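PDB 2QVP: peptidase M14 domain-containing protein from Shewanella amazonensis, which is probably a zinc-dependent hydrolase of the M14 metallocarboxypeptidase family, with its precise substrate not established. Local coordinates for residues Ile44-Leu56 with Asn101-Phe113. Sequence-based numbering, arbitrary orientation.
Sequences ILGQAGHHPLYLL and NLSVLPLVNPTGF
Leu-56 and Val-104 face each other as an antiparallel hydrogen-bonded pair, where strand 51-57 adds to strand 101-105 in the mixed sheet of this M14-type fold. Leu-56 N gives a nearly straight bond to Val-104 O (2.9 Å, 171°), and Val-104 N returns one to Leu-56 O. Pro-106 has no N-H to offer Tyr-54 O, and two waters link the backbones there instead. One accepts from Tyr-54 N and also lies against the carbonyl oxygens of Pro-52 and Leu-107; the other accepts from Leu-107 N at 3.1 Å and lies against Tyr-54 O. Asn-109 caps helix 110-115 by accepting from Gly-112 N.

Aliphatic side chains meet beside the paired strands. With CG anti to the backbone N (chi1 179°), Leu-55 brings CD1 to 3.7 Å from Leu-105 CD2, a methyl that Leu-45 CD1 also meets; Leu-157 of helix 154-160 touches both Leu-55 and Leu-105. Toward the turn of the hairpin, Pro-110 opens the helix, a first-turn place where its missing N-H costs nothing. Pro-110 CB lies 3.4 Å from His-51 CB, and the ring's CG reaches Ala-48 CB. Leu-53 extends CD1 to Pro-110 CD (4.1 Å) and CD2 to Val-108 O, which is buried with no polar partner in the model; an alanine here would probably open a gap beside Pro-110 CD and over the Val-108 carbonyl. Gly-49, at positive phi in a type I' turn, has CA 3.8 Å from Thr-111 CG2, where a side chain would clash. Polar pairing, direct or through water, thus aligns the backbones, while aliphatic packing fastens the hairpin to the helix start.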
# COMPACT_ATOMS: atom_id res chain seq x y z
N ILE A 44 17.44 -1.75 -0.16
CA ILE A 44 17.23 -0.35 0.17
C ILE A 44 17.22 0.42 -1.17
O ILE A 44 18.25 0.57 -1.84
CB ILE A 44 18.28 0.21 1.10
CG1 ILE A 44 18.29 -0.55 2.43
CG2 ILE A 44 18.00 1.70 1.36
CD1 ILE A 44 19.40 -0.16 3.38
N LEU A 45 16.04 0.87 -1.57
CA LEU A 45 15.90 1.64 -2.81
C LEU A 45 16.55 3.02 -2.68
O LEU A 45 17.15 3.52 -3.63
CB LEU A 45 14.42 1.74 -3.26
CG LEU A 45 13.71 0.39 -3.47
CD1 LEU A 45 12.26 0.63 -3.99
CD2 LEU A 45 14.45 -0.56 -4.41
N GLY A 46 16.49 3.58 -1.47
CA GLY A 46 17.11 4.87 -1.18
C GLY A 46 16.80 5.25 0.25
O GLY A 46 16.17 4.47 0.97
N GLN A 47 17.28 6.42 0.66
CA GLN A 47 17.09 6.97 2.00
C GLN A 47 16.24 8.23 1.89
O GLN A 47 16.34 8.97 0.91
CB GLN A 47 18.44 7.31 2.66
CG GLN A 47 19.46 6.14 2.85
CD GLN A 47 19.19 5.22 4.07
OE1 GLN A 47 18.76 5.66 5.13
NE2 GLN A 47 19.49 3.93 3.91
N ALA A 48 15.39 8.44 2.89
CA ALA A 48 14.60 9.65 3.04
C ALA A 48 14.81 10.04 4.50
O ALA A 48 14.42 9.29 5.41
CB ALA A 48 13.15 9.40 2.73
N GLY A 49 15.47 11.19 4.72
CA GLY A 49 15.80 11.68 6.07
C GLY A 49 16.59 10.68 6.88
O GLY A 49 16.36 10.52 8.09
N HIS A 50 17.51 9.97 6.20
CA HIS A 50 18.36 8.91 6.78
C HIS A 50 17.57 7.68 7.29
O HIS A 50 18.06 6.95 8.15
CB HIS A 50 19.29 9.48 7.87
CG HIS A 50 20.07 10.67 7.39
ND1 HIS A 50 21.13 10.55 6.53
CD2 HIS A 50 19.89 11.99 7.59
CE1 HIS A 50 21.60 11.75 6.25
NE2 HIS A 50 20.86 12.64 6.88
N HIS A 51 16.38 7.47 6.73
CA HIS A 51 15.52 6.32 7.00
C HIS A 51 15.43 5.56 5.67
O HIS A 51 15.16 6.16 4.63
CB HIS A 51 14.11 6.71 7.45
CG HIS A 51 14.05 7.43 8.77
ND1 HIS A 51 14.32 6.81 9.96
CD2 HIS A 51 13.69 8.70 9.08
CE1 HIS A 51 14.15 7.66 10.95
NE2 HIS A 51 13.76 8.82 10.44
N PRO A 52 15.65 4.24 5.70
CA PRO A 52 15.65 3.53 4.43
C PRO A 52 14.27 3.31 3.84
O PRO A 52 13.32 3.09 4.59
CB PRO A 52 16.26 2.17 4.81
CG PRO A 52 15.84 1.98 6.28
CD PRO A 52 15.90 3.34 6.85
N LEU A 53 14.17 3.44 2.52
CA LEU A 53 12.99 3.04 1.77
C LEU A 53 13.27 1.63 1.24
O LEU A 53 14.03 1.46 0.27
CB LEU A 53 12.66 3.96 0.58
CG LEU A 53 11.94 5.28 0.80
CD1 LEU A 53 12.86 6.26 1.55
CD2 LEU A 53 11.46 5.85 -0.59
N TYR A 54 12.63 0.64 1.85
CA TYR A 54 12.80 -0.76 1.50
C TYR A 54 11.87 -1.34 0.46
O TYR A 54 10.70 -0.97 0.36
CB TYR A 54 12.59 -1.67 2.74
CG TYR A 54 13.65 -1.60 3.79
CD1 TYR A 54 14.94 -2.09 3.54
CD2 TYR A 54 13.37 -1.10 5.08
CE1 TYR A 54 15.93 -2.05 4.52
CE2 TYR A 54 14.35 -1.08 6.07
CZ TYR A 54 15.63 -1.53 5.77
OH TYR A 54 16.61 -1.50 6.73
N LEU A 55 12.40 -2.29 -0.29
CA LEU A 55 11.61 -3.18 -1.12
C LEU A 55 11.92 -4.56 -0.55
O LEU A 55 13.06 -5.01 -0.61
CB LEU A 55 12.00 -3.12 -2.59
CG LEU A 55 11.16 -4.09 -3.44
CD1 LEU A 55 9.68 -3.59 -3.51
CD2 LEU A 55 11.80 -4.25 -4.79
N LEU A 56 10.92 -5.24 0.00
CA LEU A 56 11.11 -6.56 0.56
C LEU A 56 10.54 -7.52 -0.46
O LEU A 56 9.44 -7.28 -0.95
CB LEU A 56 10.38 -6.71 1.90
CG LEU A 56 10.73 -5.80 3.07
CD1 LEU A 56 10.00 -6.24 4.31
CD2 LEU A 56 12.22 -5.75 3.34
N ASN A 101 4.95 -14.55 -5.94
CA ASN A 101 6.19 -13.80 -5.84
C ASN A 101 5.73 -12.53 -5.20
O ASN A 101 5.26 -11.63 -5.88
CB ASN A 101 6.78 -13.54 -7.21
CG ASN A 101 7.18 -14.81 -7.94
OD1 ASN A 101 7.63 -15.77 -7.32
ND2 ASN A 101 7.01 -14.82 -9.26
N LEU A 102 5.78 -12.48 -3.87
CA LEU A 102 5.26 -11.30 -3.16
C LEU A 102 6.36 -10.28 -2.90
O LEU A 102 7.41 -10.64 -2.43
CB LEU A 102 4.60 -11.71 -1.85
CG LEU A 102 3.89 -10.60 -1.07
CD1 LEU A 102 2.72 -9.99 -1.82
CD2 LEU A 102 3.45 -11.13 0.28
N SER A 103 6.10 -9.02 -3.28
CA SER A 103 6.96 -7.89 -2.99
C SER A 103 6.21 -6.87 -2.15
O SER A 103 4.97 -6.75 -2.23
CB SER A 103 7.45 -7.28 -4.30
OG SER A 103 8.15 -8.29 -4.98
N VAL A 104 6.94 -6.14 -1.30
CA VAL A 104 6.31 -5.19 -0.43
C VAL A 104 7.15 -3.92 -0.31
O VAL A 104 8.33 -4.03 -0.20
CB VAL A 104 6.08 -5.79 1.00
CG1 VAL A 104 5.66 -4.72 1.93
CG2 VAL A 104 5.02 -6.91 0.98
N LEU A 105 6.50 -2.76 -0.39
CA LEU A 105 7.09 -1.45 -0.13
C LEU A 105 6.44 -1.11 1.23
O LEU A 105 5.38 -0.50 1.26
CB LEU A 105 6.76 -0.42 -1.22
CG LEU A 105 7.52 -0.57 -2.55
CD1 LEU A 105 6.93 0.24 -3.67
CD2 LEU A 105 9.03 -0.18 -2.34
N PRO A 106 7.06 -1.53 2.35
CA PRO A 106 6.38 -1.35 3.64
C PRO A 106 6.14 0.09 4.13
O PRO A 106 5.13 0.34 4.81
CB PRO A 106 7.27 -2.15 4.60
CG PRO A 106 8.55 -2.26 3.98
CD PRO A 106 8.34 -2.23 2.52
N LEU A 107 7.05 1.00 3.78
CA LEU A 107 7.00 2.41 4.17
C LEU A 107 7.74 3.29 3.15
O LEU A 107 8.97 3.29 3.06
CB LEU A 107 7.60 2.59 5.56
CG LEU A 107 7.68 3.97 6.20
CD1 LEU A 107 6.35 4.75 6.12
CD2 LEU A 107 8.20 3.78 7.65
N VAL A 108 6.97 4.05 2.38
CA VAL A 108 7.50 4.94 1.36
C VAL A 108 7.85 6.33 1.90
O VAL A 108 8.73 6.93 1.40
CB VAL A 108 6.52 5.03 0.15
CG1 VAL A 108 6.97 6.09 -0.90
CG2 VAL A 108 6.38 3.64 -0.45
N ASN A 109 7.17 6.81 2.93
CA ASN A 109 7.41 8.12 3.48
C ASN A 109 7.78 8.03 4.97
O ASN A 109 6.95 8.36 5.81
CB ASN A 109 6.14 8.96 3.26
CG ASN A 109 6.25 10.38 3.74
OD1 ASN A 109 7.31 10.89 4.08
ND2 ASN A 109 5.10 11.04 3.75
N PRO A 110 9.01 7.60 5.29
CA PRO A 110 9.41 7.48 6.71
C PRO A 110 9.46 8.81 7.50
O PRO A 110 9.19 8.79 8.68
CB PRO A 110 10.81 6.88 6.62
CG PRO A 110 11.33 7.32 5.29
CD PRO A 110 10.12 7.22 4.39
N THR A 111 9.77 9.93 6.85
CA THR A 111 9.91 11.24 7.50
C THR A 111 8.53 11.76 7.89
O THR A 111 8.37 12.35 8.96
CB THR A 111 10.67 12.27 6.64
OG1 THR A 111 9.91 12.56 5.45
CG2 THR A 111 12.05 11.75 6.26
N GLY A 112 7.53 11.52 7.03
CA GLY A 112 6.16 11.82 7.34
C GLY A 112 5.69 10.92 8.47
O GLY A 112 5.17 11.40 9.49
N PHE A 113 5.86 9.62 8.27
CA PHE A 113 5.48 8.58 9.25
C PHE A 113 6.00 8.82 10.67
O PHE A 113 5.24 8.71 11.65
CB PHE A 113 5.99 7.22 8.74
CG PHE A 113 5.58 6.05 9.57
CD1 PHE A 113 4.36 5.44 9.36
CD2 PHE A 113 6.43 5.53 10.54
CE1 PHE A 113 4.01 4.34 10.08
CE2 PHE A 113 6.07 4.45 11.27
CZ PHE A 113 4.87 3.84 11.03
O HOH W 1 10.96 1.46 4.18
O HOH W 2 9.02 0.90 1.37